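Side-chain contacts in isoflavone reductase (Medicago sativa, PDB 2GAS), which reduces 2'-hydroxylated isoflavones to chiral isoflavanones with NADPH, a late step in making the pterocarpan phytoalexin medicarpin: residues 94-99 with 143-148; 108-113 with 138-143; 227-232 with 297-302. All coordinates share one frame; numbering follows the deposited sequence.

In the fold
Interactions 1 and 2 are neighbours: their centres lie about 7 Å apart, they share E143, and along the chain interaction 2 is nested inside the loop that interaction 1 closes. Together they bring helix 92-102, the end of strand 107-109, the approach to strand 148-151 and helix 126-143, which carries the probable proton acceptor K133, onto one border of the parallel nucleotide-binding sheet. Interaction 3 follows later in the sequence, its centre about 39 Å from that of interaction 1 and about 34 Å from that of interaction 2. Interactions 1 and 2 thus pack the surroundings of the probable active-site helix, whereas interaction 3 joins helices 223-234 and 299-303 across the chain's centre.

Interaction 1. Residues 94-99 with 143-148; sequences KIIKAI and EGVPYT
V145 spreads its two methyls over two isoleucines one turn apart on helix 92-102. Its CG1 lies 4.1 Å from CG2 of I99, and the two side chains cross at about a right angle; its CG2 approaches CG2 of I96 at 4.3 Å. The valine torsion, with CG1 opposite the backbone N (chi1 175°), directs CG1 at I99, while CG2, beside that nitrogen, lies between I96 and I99. Both isoleucines present the same branch. Their chi1 angles turn CG1 next to the backbone N and send CG2 to the far side from it, and the CG2 methyls make the nearest contacts; at I96 the CD1 end comes almost as close to V145 CG2. I96 CG2 also meets CG of E143 at 4.1 Å, the two side chains passing at a slant. Only the aliphatic part of E143 is used here, since the bend at chi2 (-73°) sets the carboxylate beyond the touching CG. In the fold, helix 92-102 is the connection of a beta-alpha-beta crossover of the Rossmann-type sheet, between strands 79-82 and 107-109, and residues 143-148 lead from helix 126-143 towards strand 148-151. The turn is made at G144, where a positive phi of 73° and two bonds back into the last helical turn define a Schellman motif. Backbone hydrogen bonds from F108 to P146 and T148 hold this connection along strand 107-109. No hydrogen bond joins the two segments, whose nearest CA atoms, those of I96 and V145, stay 8.0 Å apart, but K100 NZ of the same helix bonds to E143 O. F108 and I140 touch both I96 and V145 from the strand and the preceding helix, while I99 also reaches I74 of helix 67-74.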
loop_
_atom_site.group_PDB
_atom_site.type_symbol
_atom_site.label_atom_id
_atom_site.label_comp_id
_atom_site.label_asym_id
_atom_site.label_seq_id
_atom_site.Cartn_x
_atom_site.Cartn_y
_atom_site.Cartn_z
ATOM N N LYS A 94 12.618 -3.240 -15.217
ATOM C CA LYS A 94 12.959 -4.589 -15.645
ATOM C C LYS A 94 11.690 -5.426 -15.756
ATOM O O LYS A 94 11.549 -6.239 -16.670
ATOM C CB LYS A 94 13.933 -5.218 -14.645
ATOM C CG LYS A 94 15.224 -4.426 -14.498
ATOM C CD LYS A 94 15.992 -4.809 -13.241
ATOM C CE LYS A 94 17.281 -4.003 -13.129
ATOM N NZ LYS A 94 18.018 -4.270 -11.864
ATOM N N ILE A 95 10.758 -5.226 -14.830
ATOM C CA ILE A 95 9.506 -5.969 -14.864
ATOM C C ILE A 95 8.688 -5.610 -16.104
ATOM O O ILE A 95 8.110 -6.486 -16.750
ATOM C CB ILE A 95 8.653 -5.688 -13.607
ATOM C CG1 ILE A 95 9.394 -6.166 -12.355
ATOM C CG2 ILE A 95 7.306 -6.384 -13.736
ATOM C CD1 ILE A 95 9.616 -7.654 -12.309
ATOM N N ILE A 96 8.640 -4.322 -16.430
ATOM C CA ILE A 96 7.898 -3.851 -17.594
ATOM C C ILE A 96 8.515 -4.413 -18.876
ATOM O O ILE A 96 7.800 -4.784 -19.808
ATOM C CB ILE A 96 7.878 -2.299 -17.645
ATOM C CG1 ILE A 96 7.048 -1.758 -16.477
ATOM C CG2 ILE A 96 7.283 -1.817 -18.963
ATOM C CD1 ILE A 96 5.608 -2.214 -16.503
ATOM N N LYS A 97 9.841 -4.480 -18.915
ATOM C CA LYS A 97 10.526 -5.022 -20.085
ATOM C C LYS A 97 10.089 -6.472 -20.275
ATOM O O LYS A 97 9.783 -6.895 -21.393
ATOM C CB LYS A 97 12.045 -4.959 -19.900
ATOM C CG LYS A 97 12.836 -5.492 -21.091
ATOM C CD LYS A 97 14.334 -5.414 -20.833
ATOM C CE LYS A 97 15.134 -5.900 -22.037
ATOM N NZ LYS A 97 14.821 -7.307 -22.408
ATOM N N ALA A 98 10.046 -7.229 -19.181
ATOM C CA ALA A 98 9.639 -8.627 -19.249
ATOM C C ALA A 98 8.171 -8.760 -19.655
ATOM O O ALA A 98 7.810 -9.662 -20.408
ATOM C CB ALA A 98 9.885 -9.322 -17.901
ATOM N N ILE A 99 7.325 -7.865 -19.150
ATOM C CA ILE A 99 5.898 -7.877 -19.480
ATOM C C ILE A 99 5.699 -7.656 -20.981
ATOM O O ILE A 99 4.916 -8.353 -21.630
ATOM C CB ILE A 99 5.143 -6.763 -18.707
ATOM C CG1 ILE A 99 5.078 -7.121 -17.225
ATOM C CG2 ILE A 99 3.746 -6.561 -19.287
ATOM C CD1 ILE A 99 4.298 -8.368 -16.932
ATOM N N GLU A 143 4.276 2.718 -22.544
ATOM C CA GLU A 143 4.430 1.373 -23.100
ATOM C C GLU A 143 3.115 0.680 -23.457
ATOM O O GLU A 143 3.120 -0.365 -24.105
ATOM C CB GLU A 143 5.211 0.489 -22.125
ATOM C CG GLU A 143 6.665 0.896 -21.921
ATOM C CD GLU A 143 7.554 0.575 -23.118
ATOM O OE1 GLU A 143 8.781 0.796 -23.022
ATOM O OE2 GLU A 143 7.032 0.107 -24.151
ATOM N N GLY A 144 1.995 1.248 -23.029
ATOM C CA GLY A 144 0.709 0.645 -23.339
ATOM C C GLY A 144 0.411 -0.614 -22.547
ATOM O O GLY A 144 -0.311 -1.501 -23.013
ATOM N N VAL A 145 0.975 -0.710 -21.351
ATOM C CA VAL A 145 0.728 -1.870 -20.505
ATOM C C VAL A 145 -0.577 -1.581 -19.763
ATOM O O VAL A 145 -0.704 -0.534 -19.128
ATOM C CB VAL A 145 1.868 -2.064 -19.474
ATOM C CG1 VAL A 145 1.532 -3.209 -18.526
ATOM C CG2 VAL A 145 3.181 -2.343 -20.198
ATOM N N PRO A 146 -1.573 -2.483 -19.862
ATOM C CA PRO A 146 -2.849 -2.262 -19.166
ATOM C C PRO A 146 -2.525 -2.211 -17.677
ATOM O O PRO A 146 -1.842 -3.096 -17.158
ATOM C CB PRO A 146 -3.678 -3.482 -19.561
ATOM C CG PRO A 146 -2.635 -4.547 -19.736
ATOM C CD PRO A 146 -1.529 -3.823 -20.473
ATOM N N TYR A 147 -3.023 -1.189 -16.990
ATOM C CA TYR A 147 -2.689 -1.010 -15.583
ATOM C C TYR A 147 -3.811 -0.673 -14.610
ATOM O O TYR A 147 -4.934 -0.365 -14.993
ATOM C CB TYR A 147 -1.656 0.115 -15.467
ATOM C CG TYR A 147 -2.181 1.456 -15.958
ATOM C CD1 TYR A 147 -2.045 1.836 -17.292
ATOM C CD2 TYR A 147 -2.845 2.333 -15.090
ATOM C CE1 TYR A 147 -2.547 3.055 -17.755
ATOM C CE2 TYR A 147 -3.358 3.556 -15.547
ATOM C CZ TYR A 147 -3.199 3.906 -16.881
ATOM O OH TYR A 147 -3.685 5.107 -17.349
ATOM N N THR A 148 -3.465 -0.755 -13.329
ATOM C CA THR A 148 -4.343 -0.351 -12.236
ATOM C C THR A 148 -3.403 0.117 -11.131
ATOM O O THR A 148 -2.477 -0.602 -10.747
ATOM C CB THR A 148 -5.230 -1.484 -11.692
ATOM O OG1 THR A 148 -6.140 -1.914 -12.713
ATOM C CG2 THR A 148 -6.048 -0.976 -10.490
#

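Interaction 2. Residues 108-113 with 138-143; sequences FFPSEF and RVIEAE
The CD1 methyl of I140 ends against two side chains at once, 3.6 Å from CE2 of F108 and 3.6 Å from CG of P110. Proline CB is equally near this methyl, so a side of the pyrrolidine ring, not a single atom, receives it. On the phenyl ring the methyl stands obliquely by the CD2-CE2 bond, and the isoleucine and phenylalanine side chains cross at about a right angle. I140 reaches this position because chi2 of 171° extends CD1 straight on from CG1; CG1 itself follows at 4.1 Å from F108 CE2. The phenyl ring is in turn backed by its own chain, for P110 N lies 4.0 Å above the ring plane, over its centre. In the next shell F108 touches I95 and I96 of helix 92-102 and V145, while P110 packs on Q92 and Y149. Replacing F108 by an alanine would probably take away one of the two close supports of the I140 methyl and open a gap facing I95, I96 and V145. On the helix surface R138 grips E141 side-on, NE to OE2 at 2.9 Å and NH2 to OE1 at 3.0 Å, with both oxygens close to the guanidinium plane. D118 is a second partner of R138, and Y149 OH bonds to E141 OE1, tying this pair to its surroundings. Beyond P110 the chain makes an inverse gamma turn centred on S111, and E112 carries a salt bridge to R137 and a backbone carbonyl bonded to K133 NZ. In this Rossmann-type reductase the end of strand 107-109 thus packs on the helix that carries K133, probably the proton acceptor, and R137, which probably binds NADP.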
loop_
_atom_site.group_PDB
_atom_site.type_symbol
_atom_site.label_atom_id
_atom_site.label_comp_id
_atom_site.label_asym_id
_atom_site.label_seq_id
_atom_site.Cartn_x
_atom_site.Cartn_y
_atom_site.Cartn_z
ATOM N N PHE A 108 -1.458 -4.977 -15.100
ATOM C CA PHE A 108 -0.272 -4.860 -14.261
ATOM C C PHE A 108 -0.520 -3.875 -13.134
ATOM O O PHE A 108 -0.986 -2.759 -13.371
ATOM C CB PHE A 108 0.932 -4.387 -15.090
ATOM C CG PHE A 108 2.162 -4.063 -14.269
ATOM C CD1 PHE A 108 2.627 -4.944 -13.296
ATOM C CD2 PHE A 108 2.880 -2.890 -14.501
ATOM C CE1 PHE A 108 3.790 -4.659 -12.573
ATOM C CE2 PHE A 108 4.040 -2.604 -13.783
ATOM C CZ PHE A 108 4.494 -3.482 -12.824
ATOM N N PHE A 109 -0.236 -4.313 -11.907
ATOM C CA PHE A 109 -0.363 -3.470 -10.724
ATOM C C PHE A 109 1.042 -3.104 -10.277
ATOM O O PHE A 109 1.752 -3.942 -9.723
ATOM C CB PHE A 109 -1.015 -4.210 -9.544
ATOM C CG PHE A 109 -2.511 -4.337 -9.627
ATOM C CD1 PHE A 109 -3.105 -5.226 -10.514
ATOM C CD2 PHE A 109 -3.328 -3.605 -8.763
ATOM C CE1 PHE A 109 -4.492 -5.396 -10.540
ATOM C CE2 PHE A 109 -4.723 -3.765 -8.780
ATOM C CZ PHE A 109 -5.304 -4.662 -9.667
ATOM N N PRO A 110 1.480 -1.862 -10.527
ATOM C CA PRO A 110 2.832 -1.529 -10.074
ATOM C C PRO A 110 2.862 -1.342 -8.554
ATOM O O PRO A 110 1.819 -1.372 -7.894
ATOM C CB PRO A 110 3.150 -0.244 -10.840
ATOM C CG PRO A 110 1.794 0.372 -11.039
ATOM C CD PRO A 110 0.937 -0.811 -11.404
ATOM N N SER A 111 4.060 -1.145 -8.011
ATOM C CA SER A 111 4.255 -0.980 -6.575
ATOM C C SER A 111 3.760 0.373 -6.070
ATOM O O SER A 111 4.541 1.294 -5.828
ATOM C CB SER A 111 5.741 -1.169 -6.234
ATOM O OG SER A 111 5.959 -1.134 -4.837
ATOM N N GLU A 112 2.445 0.476 -5.913
ATOM C CA GLU A 112 1.807 1.694 -5.441
ATOM C C GLU A 112 1.522 1.483 -3.962
ATOM O O GLU A 112 2.415 1.629 -3.132
ATOM C CB GLU A 112 0.518 1.926 -6.230
ATOM C CG GLU A 112 0.750 2.300 -7.703
ATOM C CD GLU A 112 1.063 3.773 -7.882
ATOM O OE1 GLU A 112 0.646 4.568 -7.012
ATOM O OE2 GLU A 112 1.703 4.141 -8.895
ATOM N N PHE A 113 0.282 1.136 -3.642
ATOM C CA PHE A 113 -0.107 0.850 -2.265
ATOM C C PHE A 113 0.174 1.961 -1.258
ATOM O O PHE A 113 0.620 1.716 -0.130
ATOM C CB PHE A 113 0.549 -0.468 -1.824
ATOM C CG PHE A 113 0.229 -1.619 -2.734
ATOM C CD1 PHE A 113 1.128 -2.017 -3.724
ATOM C CD2 PHE A 113 -1.013 -2.253 -2.660
ATOM C CE1 PHE A 113 0.797 -3.018 -4.633
ATOM C CE2 PHE A 113 -1.351 -3.257 -3.568
ATOM C CZ PHE A 113 -0.443 -3.640 -4.558
ATOM N N ARG A 138 4.377 6.776 -15.747
ATOM C CA ARG A 138 4.577 7.312 -17.087
ATOM C C ARG A 138 5.144 6.262 -18.038
ATOM O O ARG A 138 4.761 6.216 -19.209
ATOM C CB ARG A 138 5.493 8.542 -17.040
ATOM C CG ARG A 138 4.955 9.706 -16.185
ATOM C CD ARG A 138 3.621 10.251 -16.688
ATOM N NE ARG A 138 2.450 9.576 -16.124
ATOM C CZ ARG A 138 1.982 9.786 -14.895
ATOM N NH1 ARG A 138 2.585 10.648 -14.083
ATOM N NH2 ARG A 138 0.888 9.152 -14.485
ATOM N N VAL A 139 6.047 5.417 -17.541
ATOM C CA VAL A 139 6.628 4.366 -18.375
ATOM C C VAL A 139 5.537 3.375 -18.764
ATOM O O VAL A 139 5.406 2.997 -19.926
ATOM C CB VAL A 139 7.744 3.602 -17.636
ATOM C CG1 VAL A 139 8.240 2.448 -18.502
ATOM C CG2 VAL A 139 8.892 4.544 -17.307
ATOM N N ILE A 140 4.758 2.953 -17.771
ATOM C CA ILE A 140 3.661 2.015 -17.984
ATOM C C ILE A 140 2.673 2.550 -19.023
ATOM O O ILE A 140 2.262 1.833 -19.937
ATOM C CB ILE A 140 2.914 1.765 -16.654
ATOM C CG1 ILE A 140 3.823 1.004 -15.690
ATOM C CG2 ILE A 140 1.608 1.021 -16.914
ATOM C CD1 ILE A 140 3.262 0.903 -14.282
ATOM N N GLU A 141 2.293 3.813 -18.880
ATOM C CA GLU A 141 1.354 4.427 -19.806
ATOM C C GLU A 141 1.942 4.563 -21.205
ATOM O O GLU A 141 1.267 4.293 -22.197
ATOM C CB GLU A 141 0.920 5.782 -19.256
ATOM C CG GLU A 141 0.165 5.634 -17.938
ATOM C CD GLU A 141 0.129 6.906 -17.118
ATOM O OE1 GLU A 141 -0.288 6.840 -15.942
ATOM O OE2 GLU A 141 0.517 7.969 -17.639
ATOM N N ALA A 142 3.202 4.967 -21.282
ATOM C CA ALA A 142 3.856 5.118 -22.576
ATOM C C ALA A 142 3.962 3.770 -23.297
ATOM O O ALA A 142 3.751 3.686 -24.511
ATOM C CB ALA A 142 5.246 5.729 -22.385
ATOM N N GLU A 143 4.276 2.718 -22.544
ATOM C CA GLU A 143 4.430 1.373 -23.100
ATOM C C GLU A 143 3.115 0.680 -23.457
ATOM O O GLU A 143 3.120 -0.365 -24.105
ATOM C CB GLU A 143 5.211 0.489 -22.125
ATOM C CG GLU A 143 6.665 0.896 -21.921
ATOM C CD GLU A 143 7.554 0.575 -23.118
ATOM O OE1 GLU A 143 8.781 0.796 -23.022
ATOM O OE2 GLU A 143 7.032 0.107 -24.151
#

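Interaction 3. Residues 227-232 with 297-302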
loop_
_atom_site.group_PDB
_atom_site.type_symbol
_atom_site.label_atom_id
_atom_site.label_comp_id
_atom_site.label_asym_id
_atom_site.label_seq_id
_atom_site.Cartn_x
_atom_site.Cartn_y
_atom_site.Cartn_z
ATOM N N ILE A 227 -7.718 10.553 17.531
ATOM C CA ILE A 227 -7.374 10.698 18.942
ATOM C C ILE A 227 -8.610 10.592 19.839
ATOM O O ILE A 227 -8.570 9.943 20.885
ATOM C CB ILE A 227 -6.649 12.045 19.184
ATOM C CG1 ILE A 227 -5.275 12.015 18.507
ATOM C CG2 ILE A 227 -6.502 12.312 20.679
ATOM C CD1 ILE A 227 -4.556 13.347 18.510
ATOM N N ALA A 228 -9.710 11.221 19.434
ATOM C CA ALA A 228 -10.940 11.159 20.224
ATOM C C ALA A 228 -11.459 9.720 20.280
ATOM O O ALA A 228 -11.972 9.274 21.308
ATOM C CB ALA A 228 -11.995 12.085 19.622
ATOM N N LEU A 229 -11.324 8.992 19.175
ATOM C CA LEU A 229 -11.761 7.599 19.114
ATOM C C LEU A 229 -10.957 6.750 20.108
ATOM O O LEU A 229 -11.514 5.948 20.862
ATOM C CB LEU A 229 -11.569 7.054 17.695
ATOM C CG LEU A 229 -11.877 5.570 17.478
ATOM C CD1 LEU A 229 -13.315 5.287 17.894
ATOM C CD2 LEU A 229 -11.658 5.201 16.013
ATOM N N TRP A 230 -9.639 6.934 20.105
ATOM C CA TRP A 230 -8.757 6.192 20.996
ATOM C C TRP A 230 -9.032 6.545 22.459
ATOM O O TRP A 230 -9.060 5.671 23.319
ATOM C CB TRP A 230 -7.293 6.491 20.636
ATOM C CG TRP A 230 -6.276 5.843 21.534
ATOM C CD1 TRP A 230 -5.313 6.479 22.267
ATOM C CD2 TRP A 230 -6.091 4.439 21.764
ATOM N NE1 TRP A 230 -4.538 5.561 22.934
ATOM C CE2 TRP A 230 -4.993 4.301 22.645
ATOM C CE3 TRP A 230 -6.744 3.283 21.310
ATOM C CZ2 TRP A 230 -4.534 3.050 23.083
ATOM C CZ3 TRP A 230 -6.288 2.040 21.746
ATOM C CH2 TRP A 230 -5.193 1.937 22.623
ATOM N N GLU A 231 -9.233 7.830 22.737
ATOM C CA GLU A 231 -9.520 8.268 24.099
ATOM C C GLU A 231 -10.758 7.582 24.646
ATOM O O GLU A 231 -10.804 7.200 25.819
ATOM C CB GLU A 231 -9.718 9.778 24.130
ATOM C CG GLU A 231 -8.415 10.539 24.106
ATOM C CD GLU A 231 -8.627 12.024 24.015
ATOM O OE1 GLU A 231 -7.698 12.768 24.386
ATOM O OE2 GLU A 231 -9.718 12.438 23.561
ATOM N N LYS A 232 -11.765 7.425 23.798
ATOM C CA LYS A 232 -12.997 6.771 24.213
ATOM C C LYS A 232 -12.709 5.316 24.569
ATOM O O LYS A 232 -13.277 4.767 25.516
ATOM C CB LYS A 232 -14.032 6.824 23.089
ATOM C CG LYS A 232 -15.337 6.119 23.428
ATOM C CD LYS A 232 -16.223 5.946 22.201
ATOM C CE LYS A 232 -15.510 5.138 21.118
ATOM N NZ LYS A 232 -16.402 4.767 19.983
ATOM N N THR A 297 -12.486 -3.696 8.015
ATOM C CA THR A 297 -12.206 -3.542 9.437
ATOM C C THR A 297 -12.130 -2.043 9.710
ATOM O O THR A 297 -11.411 -1.316 9.026
ATOM C CB THR A 297 -10.859 -4.195 9.812
ATOM O OG1 THR A 297 -10.958 -5.617 9.662
ATOM C CG2 THR A 297 -10.485 -3.864 11.249
ATOM N N THR A 298 -12.879 -1.568 10.698
ATOM C CA THR A 298 -12.870 -0.143 11.002
ATOM C C THR A 298 -11.657 0.261 11.834
ATOM O O THR A 298 -11.002 -0.573 12.456
ATOM C CB THR A 298 -14.143 0.271 11.760
ATOM O OG1 THR A 298 -14.174 -0.395 13.027
ATOM C CG2 THR A 298 -15.383 -0.111 10.961
ATOM N N ALA A 299 -11.353 1.553 11.837
ATOM C CA ALA A 299 -10.233 2.044 12.624
ATOM C C ALA A 299 -10.545 1.730 14.085
ATOM O O ALA A 299 -9.658 1.387 14.866
ATOM C CB ALA A 299 -10.075 3.539 12.427
ATOM N N ASP A 300 -11.822 1.841 14.442
ATOM C CA ASP A 300 -12.266 1.560 15.804
ATOM C C ASP A 300 -11.958 0.111 16.176
ATOM O O ASP A 300 -11.410 -0.162 17.240
ATOM C CB ASP A 300 -13.772 1.810 15.926
ATOM C CG ASP A 300 -14.287 1.580 17.333
ATOM O OD1 ASP A 300 -13.991 2.408 18.219
ATOM O OD2 ASP A 300 -14.978 0.566 17.555
ATOM N N GLU A 301 -12.314 -0.812 15.289
ATOM C CA GLU A 301 -12.070 -2.235 15.514
ATOM C C GLU A 301 -10.571 -2.522 15.554
ATOM O O GLU A 301 -10.094 -3.262 16.416
ATOM C CB GLU A 301 -12.750 -3.065 14.410
ATOM C CG GLU A 301 -14.278 -3.125 14.533
ATOM C CD GLU A 301 -14.986 -3.683 13.294
ATOM O OE1 GLU A 301 -16.198 -3.977 13.390
ATOM O OE2 GLU A 301 -14.352 -3.816 12.225
ATOM N N TYR A 302 -9.823 -1.924 14.629
ATOM C CA TYR A 302 -8.383 -2.131 14.580
ATOM C C TYR A 302 -7.693 -1.779 15.900
ATOM O O TYR A 302 -6.831 -2.514 16.377
ATOM C CB TYR A 302 -7.750 -1.301 13.453
ATOM C CG TYR A 302 -6.236 -1.339 13.483
ATOM C CD1 TYR A 302 -5.537 -2.453 13.016
ATOM C CD2 TYR A 302 -5.509 -0.307 14.075
ATOM C CE1 TYR A 302 -4.150 -2.537 13.152
ATOM C CE2 TYR A 302 -4.132 -0.381 14.214
ATOM C CZ TYR A 302 -3.456 -1.498 13.755
ATOM O OH TYR A 302 -2.094 -1.580 13.929
#
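L229 of helix 223-234 packs on A299 and D300 in the first turn of helix 299-303, a turn whose start is fixed by a capping box. T298 is the N-cap: its OG1 accepts from E301 N at 3.0 Å, and its own N donates to E301 OE2 at 3.1 Å, reaching that oxygen from above the carboxylate plane. N219 adds to this hold, accepting from A299 N and donating to T297 O.

Across the contact the leucine spreads its branches over the helix start. L229 CD2 lies over the backbone, 3.7 Å from D300 CA and equally near D300 N. The same L229 CD2 is 4.3 Å from A299 CB. L229 CD1 is turned towards the aspartate side chain, 4.0 Å from D300 CB, and the two side chains cross at about a right angle. With CG opposite the backbone N (chi1 -178°), the D300 carboxylate is carried towards helix 223-234. There K232 NZ, brought in by a bend at chi3, approaches D300 OD1 at 3.8 Å, a long and, since the place of OD1 is less sure, tentative salt bridge. The stronger partner of the same oxygen is K233, the following residue of that helix.

L229 thus supplies the apolar packing, on A299 and on the backbone and CB of D300, while K233 is the main charged partner of the carboxylate and K232 a loose one. An acidic group in the first turn would also be expected to suit the partial positive charge of the helix start, and the two nearby lysines probably help to keep D300 ionised.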